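Local coordinates for protein putative trimethylamine methyltransferase (Rhizobium meliloti, PDB 4YYC) that probably acts as a methyltransferase of the trimethylamine methyltransferase family, its subunits paired in a two-chain assembly, at residues P144-R147 / R153-A156; S403-M408 / R480-A485; D80-D85 / Y263-Q268; L110-K115 / F303-R308. All coordinates share one frame; numbering follows the deposited sequence.

Interaction 1. Residues P144-R147 / R153-A156; sequences PFVR and RRYA
F145-R147 and R153-Y155 pair as the arms of an antiparallel beta hairpin, and strand 153-155 is an outermost strand of a mixed sheet whose next member beyond strand 145-147 is strand 401-403. V146 N donates to R154 O at 2.9 Å, R154 N returns the bond to V146 O at 3.1 Å, and A156 N meets P144 O almost straight, at 177°. The F145 ring lies between the R153 guanidinium and the Y155 ring. R153, its CG anti to the backbone N (chi1 -173°) and its chain extended, lays its guanidinium over the ring, R153 CZ 4.0 Å from the F145 centroid and the planes 28° apart. Y155 adds an offset stack, F145 CE1 lying over the middle of its ring. V146 CG2 sits over the R154 guanidinium, 3.5 Å from R154 NH1, while R154 NE salt-bridges D148 and NH1 D160. R153 also salt-bridges E397 and makes a cation-pi contact with F470 of the second subunit, so aromatic faces and a carboxylate probably hold its charge at the dimer interface.

Interaction 2. Residues S403-M408 / R480-A485; sequences SYEKFM and RIEQRA
E405 lays its side chain along E482, while its backbone O meets A485 CB. Its CB lies 4.1 Å from E482 O, and CG closes on the same carbonyl oxygen at 3.5 Å. The chain, extended beyond CG, carries CD past the carbonyl, 3.4 Å from E482 O. At the tip the two oxygens part: OE1 rests against the aliphatic base of E482, 3.5 Å from its CB, while OE2 is hydrogen-bonded to N486 ND2 one turn further along the second helix. The motif is a nearly perpendicular crossing of two helix starts, 404-408 and 481-485, whose short axes come within 8.6 Å at 97°. Helix 404-420 opens with S403 as N-cap, its OG accepting from K406 N. The small A485 is consistent with this approach: its CB fits between E405 O and selenomethionine M408, with A485 CB 3.8 Å from M408 CB. The E482 carboxylate turns elsewhere: CG stands between the backbone N and the carbonyl carbon (chi1 68°), and OE2 takes R480 NE at 2.9 Å as well as R480 of the second subunit, which probably eases the nearness of the two acids. An alanine in place of E405 would probably leave N486 ND2 without this acceptor and open a gap beside E482 O.

Interaction 3. Residues D80-D85 / Y263-Q268; sequences DAEALD and YARHNQ
E82 and R265 meet in a surface salt bridge that joins the first turn of helix 81-90 to the C-terminal part of helix 254-265, the latter lying in the crossover between parallel strands 240-245 and 269-277, a beta-alpha-beta arrangement. R265 NH2 donates to E82 OE2 at 2.8 Å, using the syn lone pair of the carboxylate, and the acceptor lies at the edge of the guanidinium, in its plane. The two side chains arrive from opposite directions with their flat groups nearly coplanar, 21° apart. A water completes the second arm: it donates to E82 OE1 at 2.7 Å and accepts from R265 NH1 at 2.8 Å, so both oxygens of the acid are tied to the arginine, one directly and one through solvent. E82 gets its reach from CG anti to the backbone N (chi1 178°) and a chain extended beyond CG.

In the next shell K261 NZ forms a salt bridge with E82 OE1 and another with D80 OD2. D80 is the N-cap of helix 81-90, where its OD1 accepts from A83 N at 3.0 Å. On the other partner, I307 packs against the R265 side chain. The turn that follows R265 is secured at Y263 O, which accepts H266 N at 3.0 Å and Q268 N at 2.9 Å from opposite faces of its carbonyl plane.

Interaction 4. Residues L110-K115 / F303-R308; sequences LKTAPK and FTQLIR
Q305 OE1 is gripped by two donors, T112 OG1 across the contact and G310 N just beyond the helix. The threonine hydroxyl donates at 2.7 Å, in the carbonyl plane and on a lone pair of Q305 OE1, with a C=O...donor angle of 127°. At the other end of the amide, Q305 NE2 donates to T304 OG1 at 3.1 Å and is also hydrogen-bonded to A311 O. With partners on both its oxygen and its nitrogen, the buried amide is fixed against rotation. CG lies anti to the carbonyl carbon (chi1 -55°), and a bend at chi2 (-58°) turns the amide toward these partners. Apolar contacts fill in around it: L110 CD2 meets Q305 CG at 4.0 Å, the two side chains crossing at about a right angle, and A113 CB touches the amide, 3.9 Å from Q305 CD. A leucine at Q305 would probably leave G310 N and A311 O without these mates and cost T112 its bond across the contact. In the fold, the loop between helix 105-109 and strand 116-119 is thus pinned to the end of helix 286-307, which packs against helices 81-90 and 254-265, while A113 and Q305 both rest on V313 of strand 313-322.

In the fold
The four contacts illustrate how chemistry follows place. Interactions 2 and 4 are buried, yet interaction 2 is close packing of two helix starts whose polar tie, E405 to N486, lies just past the second segment, whereas interaction 4 depends on one amide with its polar atoms satisfied. Interaction 3 lies at the surface and uses charge and water; interaction 1, partly buried, combines backbone pairing with stacked flat groups. Interactions 1 and 2 are neighbours, R147 packing on S403 and Y404, and both touch the second subunit. Interactions 3 and 4, centres about 11 Å apart, share helix packing through A83 on F303 and R265 on I307. Interactions 2 and 4 sit on opposite sides of the chain's centre.

Interaction 1. Residues P144-R147 / R153-A156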
loop_
_atom_site.group_PDB
_atom_site.type_symbol
_atom_site.label_atom_id
_atom_site.label_comp_id
_atom_site.label_asym_id
_atom_site.label_seq_id
_atom_site.Cartn_x
_atom_site.Cartn_y
_atom_site.Cartn_z
ATOM N N PRO A 144 -0.173 -12.022 -23.974
ATOM C CA PRO A 144 0.317 -12.859 -25.063
ATOM C C PRO A 144 1.803 -13.126 -25.004
ATOM O O PRO A 144 2.294 -13.976 -25.732
ATOM C CB PRO A 144 -0.022 -12.032 -26.299
ATOM C CG PRO A 144 -0.044 -10.640 -25.850
ATOM C CD PRO A 144 -0.575 -10.687 -24.450
ATOM N N PHE A 145 2.509 -12.371 -24.163
ATOM C CA PHE A 145 3.941 -12.560 -23.969
ATOM C C PHE A 145 4.239 -13.067 -22.583
ATOM O O PHE A 145 3.496 -12.819 -21.633
ATOM C CB PHE A 145 4.710 -11.235 -24.145
ATOM C CG PHE A 145 4.624 -10.648 -25.527
ATOM C CD1 PHE A 145 5.440 -11.120 -26.552
ATOM C CD2 PHE A 145 3.702 -9.663 -25.799
ATOM C CE1 PHE A 145 5.342 -10.553 -27.832
ATOM C CE2 PHE A 145 3.596 -9.106 -27.070
ATOM C CZ PHE A 145 4.412 -9.560 -28.076
ATOM N N VAL A 146 5.365 -13.765 -22.476
ATOM C CA VAL A 146 5.962 -14.056 -21.173
ATOM C C VAL A 146 7.324 -13.413 -21.059
ATOM O O VAL A 146 7.983 -13.133 -22.085
ATOM C CB VAL A 146 6.090 -15.570 -20.866
ATOM C CG1 VAL A 146 4.699 -16.184 -20.816
ATOM C CG2 VAL A 146 6.983 -16.278 -21.879
ATOM N N ARG A 147 7.747 -13.175 -19.813
ATOM C CA ARG A 147 9.148 -13.017 -19.514
ATOM C C ARG A 147 9.603 -14.290 -18.877
ATOM O O ARG A 147 9.158 -14.588 -17.755
ATOM C CB ARG A 147 9.357 -11.854 -18.562
ATOM C CG ARG A 147 9.537 -10.591 -19.274
ATOM C CD ARG A 147 10.963 -10.355 -19.763
ATOM N NE ARG A 147 11.035 -9.010 -20.218
ATOM C CZ ARG A 147 12.062 -8.475 -20.826
ATOM N NH1 ARG A 147 13.150 -9.184 -21.125
ATOM N NH2 ARG A 147 11.972 -7.219 -21.177
ATOM N N ARG A 153 11.832 -12.008 -23.389
ATOM C CA ARG A 153 10.456 -11.597 -23.661
ATOM C C ARG A 153 10.066 -12.252 -24.972
ATOM O O ARG A 153 10.662 -11.945 -26.011
ATOM C CB ARG A 153 10.337 -10.090 -23.776
ATOM C CG ARG A 153 8.943 -9.530 -23.895
ATOM C CD ARG A 153 8.965 -8.033 -24.068
ATOM N NE ARG A 153 7.679 -7.404 -24.255
ATOM C CZ ARG A 153 7.040 -7.278 -25.411
ATOM N NH1 ARG A 153 7.535 -7.813 -26.533
ATOM N NH2 ARG A 153 5.918 -6.605 -25.456
ATOM N N ARG A 154 9.050 -13.096 -24.947
ATOM C CA ARG A 154 8.686 -13.872 -26.137
ATOM C C ARG A 154 7.222 -14.239 -26.087
ATOM O O ARG A 154 6.604 -14.167 -25.016
ATOM C CB ARG A 154 9.565 -15.096 -26.209
ATOM C CG ARG A 154 9.478 -16.010 -24.999
ATOM C CD ARG A 154 10.100 -17.369 -25.252
ATOM N NE ARG A 154 10.087 -18.181 -24.038
ATOM C CZ ARG A 154 9.004 -18.808 -23.548
ATOM N NH1 ARG A 154 7.816 -18.742 -24.147
ATOM N NH2 ARG A 154 9.105 -19.487 -22.430
ATOM N N TYR A 155 6.644 -14.710 -27.202
ATOM C CA TYR A 155 5.252 -15.169 -27.139
ATOM C C TYR A 155 5.114 -16.329 -26.191
ATOM O O TYR A 155 6.002 -17.206 -26.104
ATOM C CB TYR A 155 4.753 -15.632 -28.531
ATOM C CG TYR A 155 4.477 -14.471 -29.417
ATOM C CD1 TYR A 155 3.349 -13.746 -29.246
ATOM C CD2 TYR A 155 5.374 -14.065 -30.392
ATOM C CE1 TYR A 155 3.064 -12.660 -30.044
ATOM C CE2 TYR A 155 5.101 -12.962 -31.186
ATOM C CZ TYR A 155 3.946 -12.276 -30.993
ATOM O OH TYR A 155 3.577 -11.181 -31.727
ATOM N N ALA A 156 4.036 -16.298 -25.437
ATOM C CA ALA A 156 3.692 -17.363 -24.505
ATOM C C ALA A 156 3.284 -18.644 -25.237
ATOM O O ALA A 156 2.743 -18.575 -26.327
ATOM C CB ALA A 156 2.517 -16.901 -23.674
#

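Interaction 2. Residues S403-M408 / R480-A485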
loop_
_atom_site.group_PDB
_atom_site.type_symbol
_atom_site.label_atom_id
_atom_site.label_comp_id
_atom_site.label_asym_id
_atom_site.label_seq_id
_atom_site.Cartn_x
_atom_site.Cartn_y
_atom_site.Cartn_z
ATOM N N SER A 403 4.895 -12.593 -16.158
ATOM C CA SER A 403 6.306 -12.744 -15.729
ATOM C C SER A 403 6.460 -13.775 -14.637
ATOM O O SER A 403 5.802 -13.686 -13.622
ATOM C CB SER A 403 6.824 -11.407 -15.257
ATOM O OG SER A 403 8.034 -11.542 -14.529
ATOM N N TYR A 404 7.334 -14.764 -14.834
ATOM C CA TYR A 404 7.555 -15.760 -13.813
ATOM C C TYR A 404 8.110 -15.083 -12.545
ATOM O O TYR A 404 7.664 -15.389 -11.436
ATOM C CB TYR A 404 8.565 -16.797 -14.303
ATOM C CG TYR A 404 8.040 -17.779 -15.343
ATOM C CD1 TYR A 404 8.000 -17.479 -16.672
ATOM C CD2 TYR A 404 7.698 -19.034 -14.976
ATOM C CE1 TYR A 404 7.563 -18.387 -17.624
ATOM C CE2 TYR A 404 7.320 -19.985 -15.921
ATOM C CZ TYR A 404 7.212 -19.625 -17.243
ATOM O OH TYR A 404 6.783 -20.560 -18.189
ATOM N N GLU A 405 9.090 -14.218 -12.703
ATOM C CA GLU A 405 9.711 -13.618 -11.533
ATOM C C GLU A 405 8.690 -12.741 -10.798
ATOM O O GLU A 405 8.595 -12.771 -9.551
ATOM C CB GLU A 405 10.971 -12.799 -11.905
ATOM C CG GLU A 405 12.132 -13.720 -12.282
ATOM C CD GLU A 405 13.306 -12.988 -12.892
ATOM O OE1 GLU A 405 13.251 -11.766 -13.024
ATOM O OE2 GLU A 405 14.313 -13.660 -13.282
ATOM N N LYS A 406 7.973 -11.929 -11.567
ATOM C CA LYS A 406 6.959 -11.083 -10.973
ATOM C C LYS A 406 5.877 -11.905 -10.254
ATOM O O LYS A 406 5.428 -11.535 -9.173
ATOM C CB LYS A 406 6.347 -10.205 -12.029
ATOM C CG LYS A 406 5.174 -9.339 -11.613
ATOM C CD LYS A 406 5.582 -8.243 -10.748
ATOM C CE LYS A 406 4.644 -6.980 -10.697
ATOM N NZ LYS A 406 3.172 -7.344 -10.736
ATOM N N PHE A 407 5.469 -13.019 -10.837
ATOM C CA PHE A 407 4.501 -13.871 -10.186
ATOM C C PHE A 407 4.975 -14.284 -8.795
ATOM O O PHE A 407 4.223 -14.247 -7.832
ATOM C CB PHE A 407 4.244 -15.123 -11.049
ATOM C CG PHE A 407 3.212 -16.027 -10.472
ATOM C CD1 PHE A 407 3.541 -16.964 -9.466
ATOM C CD2 PHE A 407 1.899 -15.954 -10.921
ATOM C CE1 PHE A 407 2.563 -17.789 -8.925
ATOM C CE2 PHE A 407 0.931 -16.829 -10.388
ATOM C CZ PHE A 407 1.263 -17.706 -9.390
HETATM N N MSE A 408 6.245 -14.680 -8.690
HETATM C CA MSE A 408 6.782 -15.136 -7.386
HETATM C C MSE A 408 6.823 -14.029 -6.364
HETATM O O MSE A 408 6.501 -14.232 -5.186
HETATM C CB MSE A 408 8.163 -15.762 -7.577
HETATM C CG MSE A 408 8.176 -16.977 -8.510
HETATM SE SE MSE A 408 7.027 -18.422 -7.870
HETATM C CE MSE A 408 7.966 -18.738 -6.190
ATOM N N ARG A 480 19.366 -9.096 -6.352
ATOM C CA ARG A 480 18.071 -8.442 -6.284
ATOM C C ARG A 480 16.996 -9.520 -6.078
ATOM O O ARG A 480 17.178 -10.702 -6.364
ATOM C CB ARG A 480 17.835 -7.640 -7.552
ATOM C CG ARG A 480 18.827 -6.517 -7.694
ATOM C CD ARG A 480 18.771 -5.938 -9.088
ATOM N NE ARG A 480 17.450 -5.444 -9.429
ATOM C CZ ARG A 480 16.986 -4.228 -9.142
ATOM N NH1 ARG A 480 15.766 -3.909 -9.505
ATOM N NH2 ARG A 480 17.727 -3.341 -8.505
ATOM N N ILE A 481 15.858 -9.109 -5.568
ATOM C CA ILE A 481 14.802 -10.049 -5.231
ATOM C C ILE A 481 14.360 -10.885 -6.437
ATOM O O ILE A 481 14.049 -12.057 -6.254
ATOM C CB ILE A 481 13.619 -9.356 -4.535
ATOM C CG1 ILE A 481 12.625 -10.412 -4.005
ATOM C CG2 ILE A 481 12.928 -8.331 -5.461
ATOM C CD1 ILE A 481 11.566 -9.831 -3.082
ATOM N N GLU A 482 14.374 -10.311 -7.621
ATOM C CA GLU A 482 13.897 -11.070 -8.787
ATOM C C GLU A 482 14.819 -12.234 -9.116
ATOM O O GLU A 482 14.356 -13.231 -9.672
ATOM C CB GLU A 482 13.606 -10.185 -9.975
ATOM C CG GLU A 482 14.817 -9.537 -10.588
ATOM C CD GLU A 482 15.059 -8.138 -10.019
ATOM O OE1 GLU A 482 14.736 -7.926 -8.839
ATOM O OE2 GLU A 482 15.622 -7.286 -10.735
ATOM N N GLN A 483 16.100 -12.147 -8.749
ATOM C CA GLN A 483 17.032 -13.259 -8.929
ATOM C C GLN A 483 16.663 -14.396 -7.975
ATOM O O GLN A 483 16.672 -15.576 -8.372
ATOM C CB GLN A 483 18.490 -12.811 -8.726
ATOM C CG GLN A 483 19.014 -11.810 -9.753
ATOM C CD GLN A 483 20.361 -11.247 -9.338
ATOM O OE1 GLN A 483 20.464 -10.173 -8.762
ATOM N NE2 GLN A 483 21.407 -12.009 -9.607
ATOM N N ARG A 484 16.372 -14.054 -6.715
ATOM C CA ARG A 484 15.911 -15.064 -5.779
ATOM C C ARG A 484 14.536 -15.654 -6.215
ATOM O O ARG A 484 14.276 -16.849 -6.020
ATOM C CB ARG A 484 15.910 -14.541 -4.336
ATOM C CG ARG A 484 17.284 -14.123 -3.802
ATOM C CD ARG A 484 17.257 -13.833 -2.297
ATOM N NE ARG A 484 16.439 -12.652 -2.015
ATOM C CZ ARG A 484 16.737 -11.386 -2.262
ATOM N NH1 ARG A 484 17.929 -11.017 -2.722
ATOM N NH2 ARG A 484 15.825 -10.478 -2.031
ATOM N N ALA A 485 13.691 -14.803 -6.771
ATOM C CA ALA A 485 12.378 -15.261 -7.316
ATOM C C ALA A 485 12.543 -16.245 -8.444
ATOM O O ALA A 485 11.818 -17.246 -8.515
ATOM C CB ALA A 485 11.561 -14.087 -7.756
#

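Interaction 3. Residues D80-D85 / Y263-Q268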
loop_
_atom_site.group_PDB
_atom_site.type_symbol
_atom_site.label_atom_id
_atom_site.label_comp_id
_atom_site.label_asym_id
_atom_site.label_seq_id
_atom_site.Cartn_x
_atom_site.Cartn_y
_atom_site.Cartn_z
ATOM N N ASP A 80 -26.691 -8.402 -31.255
ATOM C CA ASP A 80 -27.362 -9.439 -30.455
ATOM C C ASP A 80 -28.856 -9.153 -30.349
ATOM O O ASP A 80 -29.354 -8.503 -29.430
ATOM C CB ASP A 80 -26.749 -9.594 -29.058
ATOM C CG ASP A 80 -27.195 -10.883 -28.373
ATOM O OD1 ASP A 80 -28.306 -11.379 -28.636
ATOM O OD2 ASP A 80 -26.396 -11.432 -27.593
ATOM N N ALA A 81 -29.576 -9.644 -31.356
ATOM C CA ALA A 81 -30.999 -9.394 -31.448
ATOM C C ALA A 81 -31.760 -9.998 -30.275
ATOM O O ALA A 81 -32.718 -9.437 -29.815
ATOM C CB ALA A 81 -31.562 -9.945 -32.748
ATOM N N GLU A 82 -31.326 -11.157 -29.817
ATOM C CA GLU A 82 -31.954 -11.792 -28.666
ATOM C C GLU A 82 -31.868 -10.877 -27.420
ATOM O O GLU A 82 -32.826 -10.736 -26.652
ATOM C CB GLU A 82 -31.293 -13.129 -28.392
ATOM C CG GLU A 82 -31.854 -13.855 -27.177
ATOM C CD GLU A 82 -31.085 -15.118 -26.803
ATOM O OE1 GLU A 82 -30.043 -15.419 -27.427
ATOM O OE2 GLU A 82 -31.566 -15.816 -25.866
ATOM N N ALA A 83 -30.721 -10.262 -27.228
ATOM C CA ALA A 83 -30.546 -9.377 -26.077
ATOM C C ALA A 83 -31.511 -8.212 -26.144
ATOM O O ALA A 83 -32.080 -7.794 -25.126
ATOM C CB ALA A 83 -29.111 -8.860 -26.022
ATOM N N LEU A 84 -31.660 -7.636 -27.339
ATOM C CA LEU A 84 -32.612 -6.526 -27.497
ATOM C C LEU A 84 -34.045 -6.960 -27.198
ATOM O O LEU A 84 -34.822 -6.199 -26.589
ATOM C CB LEU A 84 -32.521 -5.888 -28.881
ATOM C CG LEU A 84 -31.190 -5.268 -29.269
ATOM C CD1 LEU A 84 -31.307 -4.611 -30.637
ATOM C CD2 LEU A 84 -30.690 -4.287 -28.228
ATOM N N ASP A 85 -34.417 -8.150 -27.649
ATOM C CA ASP A 85 -35.740 -8.663 -27.352
ATOM C C ASP A 85 -35.932 -8.884 -25.874
ATOM O O ASP A 85 -37.006 -8.599 -25.358
ATOM C CB ASP A 85 -36.055 -9.960 -28.094
ATOM C CG ASP A 85 -36.291 -9.758 -29.560
ATOM O OD1 ASP A 85 -36.327 -8.605 -30.061
ATOM O OD2 ASP A 85 -36.493 -10.777 -30.270
ATOM N N TYR A 263 -22.975 -19.019 -20.038
ATOM C CA TYR A 263 -22.703 -19.243 -18.644
ATOM C C TYR A 263 -23.890 -18.994 -17.730
ATOM O O TYR A 263 -24.170 -19.832 -16.846
ATOM C CB TYR A 263 -21.485 -18.429 -18.221
ATOM C CG TYR A 263 -20.201 -18.998 -18.830
ATOM C CD1 TYR A 263 -19.863 -20.321 -18.612
ATOM C CD2 TYR A 263 -19.348 -18.232 -19.617
ATOM C CE1 TYR A 263 -18.694 -20.863 -19.116
ATOM C CE2 TYR A 263 -18.189 -18.795 -20.139
ATOM C CZ TYR A 263 -17.880 -20.093 -19.872
ATOM O OH TYR A 263 -16.722 -20.615 -20.393
ATOM N N ALA A 264 -24.645 -17.915 -17.978
ATOM C CA ALA A 264 -25.840 -17.666 -17.165
ATOM C C ALA A 264 -26.883 -18.768 -17.317
ATOM O O ALA A 264 -27.558 -19.076 -16.356
ATOM C CB ALA A 264 -26.420 -16.294 -17.455
ATOM N N ARG A 265 -27.007 -19.402 -18.478
ATOM C CA ARG A 265 -27.945 -20.499 -18.602
ATOM C C ARG A 265 -27.539 -21.759 -17.876
ATOM O O ARG A 265 -28.400 -22.596 -17.590
ATOM C CB ARG A 265 -28.170 -20.823 -20.068
ATOM C CG ARG A 265 -29.073 -19.838 -20.765
ATOM C CD ARG A 265 -29.661 -20.460 -22.013
ATOM N NE ARG A 265 -30.610 -19.551 -22.636
ATOM C CZ ARG A 265 -30.333 -18.707 -23.632
ATOM N NH1 ARG A 265 -29.125 -18.611 -24.158
ATOM N NH2 ARG A 265 -31.325 -17.948 -24.111
ATOM N N HIS A 266 -26.245 -21.900 -17.564
ATOM C CA HIS A 266 -25.739 -23.060 -16.847
ATOM C C HIS A 266 -25.272 -22.769 -15.412
ATOM O O HIS A 266 -24.519 -23.542 -14.870
ATOM C CB HIS A 266 -24.596 -23.657 -17.673
ATOM C CG HIS A 266 -25.049 -24.163 -18.997
ATOM N ND1 HIS A 266 -25.801 -25.298 -19.126
ATOM C CD2 HIS A 266 -24.896 -23.654 -20.239
ATOM C CE1 HIS A 266 -26.118 -25.472 -20.399
ATOM N NE2 HIS A 266 -25.545 -24.511 -21.105
ATOM N N ASN A 267 -25.784 -21.687 -14.809
ATOM C CA ASN A 267 -25.546 -21.429 -13.375
ATOM C C ASN A 267 -24.090 -21.099 -13.117
ATOM O O ASN A 267 -23.617 -21.312 -11.989
ATOM C CB ASN A 267 -25.945 -22.656 -12.501
ATOM C CG ASN A 267 -26.344 -22.307 -11.066
ATOM O OD1 ASN A 267 -25.549 -21.797 -10.247
ATOM N ND2 ASN A 267 -27.557 -22.632 -10.748
ATOM N N GLN A 268 -23.359 -20.634 -14.149
ATOM C CA GLN A 268 -21.962 -20.275 -13.974
ATOM C C GLN A 268 -21.839 -18.755 -13.860
ATOM O O GLN A 268 -22.740 -18.027 -14.267
ATOM C CB GLN A 268 -21.125 -20.804 -15.110
ATOM C CG GLN A 268 -21.275 -22.298 -15.303
ATOM C CD GLN A 268 -20.992 -23.048 -14.042
ATOM O OE1 GLN A 268 -19.873 -22.942 -13.500
ATOM N NE2 GLN A 268 -21.992 -23.787 -13.518
HETATM O O HOH W 1 -28.876 -17.816 -26.878
#

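Interaction 4. Residues L110-K115 / F303-R308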
loop_
_atom_site.group_PDB
_atom_site.type_symbol
_atom_site.label_atom_id
_atom_site.label_comp_id
_atom_site.label_asym_id
_atom_site.label_seq_id
_atom_site.Cartn_x
_atom_site.Cartn_y
_atom_site.Cartn_z
ATOM N N LEU A 110 -31.778 -7.078 -10.491
ATOM C CA LEU A 110 -30.654 -7.672 -9.764
ATOM C C LEU A 110 -31.007 -8.188 -8.384
ATOM O O LEU A 110 -30.179 -8.841 -7.750
ATOM C CB LEU A 110 -29.517 -6.662 -9.665
ATOM C CG LEU A 110 -28.721 -6.648 -10.979
ATOM C CD1 LEU A 110 -27.814 -5.429 -11.063
ATOM C CD2 LEU A 110 -27.909 -7.918 -11.168
ATOM N N LYS A 111 -32.243 -7.983 -7.940
ATOM C CA LYS A 111 -32.638 -8.553 -6.676
ATOM C C LYS A 111 -32.553 -10.057 -6.593
ATOM O O LYS A 111 -32.419 -10.616 -5.489
ATOM C CB LYS A 111 -34.057 -8.096 -6.299
ATOM C CG LYS A 111 -34.069 -6.637 -5.950
ATOM C CD LYS A 111 -35.488 -6.241 -5.723
ATOM C CE LYS A 111 -35.607 -5.128 -4.726
ATOM N NZ LYS A 111 -37.022 -5.093 -4.320
ATOM N N THR A 112 -32.648 -10.726 -7.726
ATOM C CA THR A 112 -32.477 -12.161 -7.786
ATOM C C THR A 112 -31.032 -12.659 -7.785
ATOM O O THR A 112 -30.811 -13.855 -7.662
ATOM C CB THR A 112 -33.247 -12.761 -8.982
ATOM O OG1 THR A 112 -32.867 -12.099 -10.185
ATOM C CG2 THR A 112 -34.708 -12.639 -8.800
ATOM N N ALA A 113 -30.050 -11.772 -7.942
ATOM C CA ALA A 113 -28.666 -12.206 -8.026
ATOM C C ALA A 113 -28.173 -12.513 -6.604
ATOM O O ALA A 113 -28.512 -11.791 -5.667
ATOM C CB ALA A 113 -27.804 -11.114 -8.676
ATOM N N PRO A 114 -27.404 -13.590 -6.429
ATOM C CA PRO A 114 -26.910 -13.906 -5.066
ATOM C C PRO A 114 -25.843 -12.924 -4.581
ATOM O O PRO A 114 -24.951 -12.550 -5.346
ATOM C CB PRO A 114 -26.338 -15.329 -5.235
ATOM C CG PRO A 114 -25.921 -15.358 -6.691
ATOM C CD PRO A 114 -26.982 -14.594 -7.421
ATOM N N LYS A 115 -25.964 -12.480 -3.320
ATOM C CA LYS A 115 -24.950 -11.632 -2.718
ATOM C C LYS A 115 -23.664 -12.376 -2.542
ATOM O O LYS A 115 -22.610 -11.757 -2.547
ATOM C CB LYS A 115 -25.376 -11.147 -1.339
ATOM C CG LYS A 115 -26.424 -10.065 -1.355
ATOM C CD LYS A 115 -26.235 -9.205 -0.081
ATOM C CE LYS A 115 -27.441 -8.397 0.339
ATOM N NZ LYS A 115 -28.408 -8.035 -0.728
ATOM N N PHE A 303 -28.631 -7.957 -17.174
ATOM C CA PHE A 303 -28.791 -8.834 -18.322
ATOM C C PHE A 303 -28.670 -10.309 -17.957
ATOM O O PHE A 303 -29.450 -11.160 -18.447
ATOM C CB PHE A 303 -27.781 -8.474 -19.407
ATOM C CG PHE A 303 -27.950 -9.301 -20.666
ATOM C CD1 PHE A 303 -29.079 -9.181 -21.449
ATOM C CD2 PHE A 303 -27.019 -10.247 -20.985
ATOM C CE1 PHE A 303 -29.231 -9.990 -22.597
ATOM C CE2 PHE A 303 -27.135 -11.044 -22.126
ATOM C CZ PHE A 303 -28.233 -10.912 -22.924
ATOM N N THR A 304 -27.742 -10.649 -17.087
ATOM C CA THR A 304 -27.583 -12.068 -16.703
ATOM C C THR A 304 -28.878 -12.642 -16.081
ATOM O O THR A 304 -29.202 -13.809 -16.289
ATOM C CB THR A 304 -26.395 -12.309 -15.750
ATOM O OG1 THR A 304 -26.680 -11.706 -14.475
ATOM C CG2 THR A 304 -25.068 -11.810 -16.368
ATOM N N GLN A 305 -29.628 -11.783 -15.383
ATOM C CA GLN A 305 -30.846 -12.221 -14.704
ATOM C C GLN A 305 -31.982 -12.370 -15.696
ATOM O O GLN A 305 -32.922 -13.119 -15.437
ATOM C CB GLN A 305 -31.234 -11.265 -13.557
ATOM C CG GLN A 305 -30.139 -11.017 -12.518
ATOM C CD GLN A 305 -29.687 -12.291 -11.887
ATOM O OE1 GLN A 305 -30.468 -12.932 -11.128
ATOM N NE2 GLN A 305 -28.456 -12.721 -12.195
ATOM N N LEU A 306 -31.897 -11.659 -16.827
ATOM C CA LEU A 306 -32.853 -11.863 -17.918
ATOM C C LEU A 306 -32.694 -13.207 -18.588
ATOM O O LEU A 306 -33.667 -13.759 -19.160
ATOM C CB LEU A 306 -32.816 -10.724 -18.930
ATOM C CG LEU A 306 -33.171 -9.327 -18.412
ATOM C CD1 LEU A 306 -32.995 -8.349 -19.547
ATOM C CD2 LEU A 306 -34.557 -9.266 -17.858
ATOM N N ILE A 307 -31.478 -13.723 -18.590
ATOM C CA ILE A 307 -31.204 -15.065 -19.087
ATOM C C ILE A 307 -31.639 -16.101 -18.063
ATOM O O ILE A 307 -32.373 -17.008 -18.446
ATOM C CB ILE A 307 -29.730 -15.237 -19.465
ATOM C CG1 ILE A 307 -29.367 -14.281 -20.621
ATOM C CG2 ILE A 307 -29.399 -16.698 -19.792
ATOM C CD1 ILE A 307 -29.933 -14.664 -21.977
ATOM N N ARG A 308 -31.201 -15.997 -16.801
ATOM C CA ARG A 308 -31.669 -16.888 -15.723
ATOM C C ARG A 308 -31.666 -16.164 -14.402
ATOM O O ARG A 308 -30.619 -15.686 -13.922
ATOM C CB ARG A 308 -30.793 -18.117 -15.597
ATOM C CG ARG A 308 -31.033 -19.164 -16.643
ATOM C CD ARG A 308 -32.482 -19.578 -16.795
ATOM N NE ARG A 308 -32.553 -20.597 -17.821
ATOM C CZ ARG A 308 -32.778 -20.397 -19.112
ATOM N NH1 ARG A 308 -32.983 -19.192 -19.600
ATOM N NH2 ARG A 308 -32.835 -21.440 -19.916
#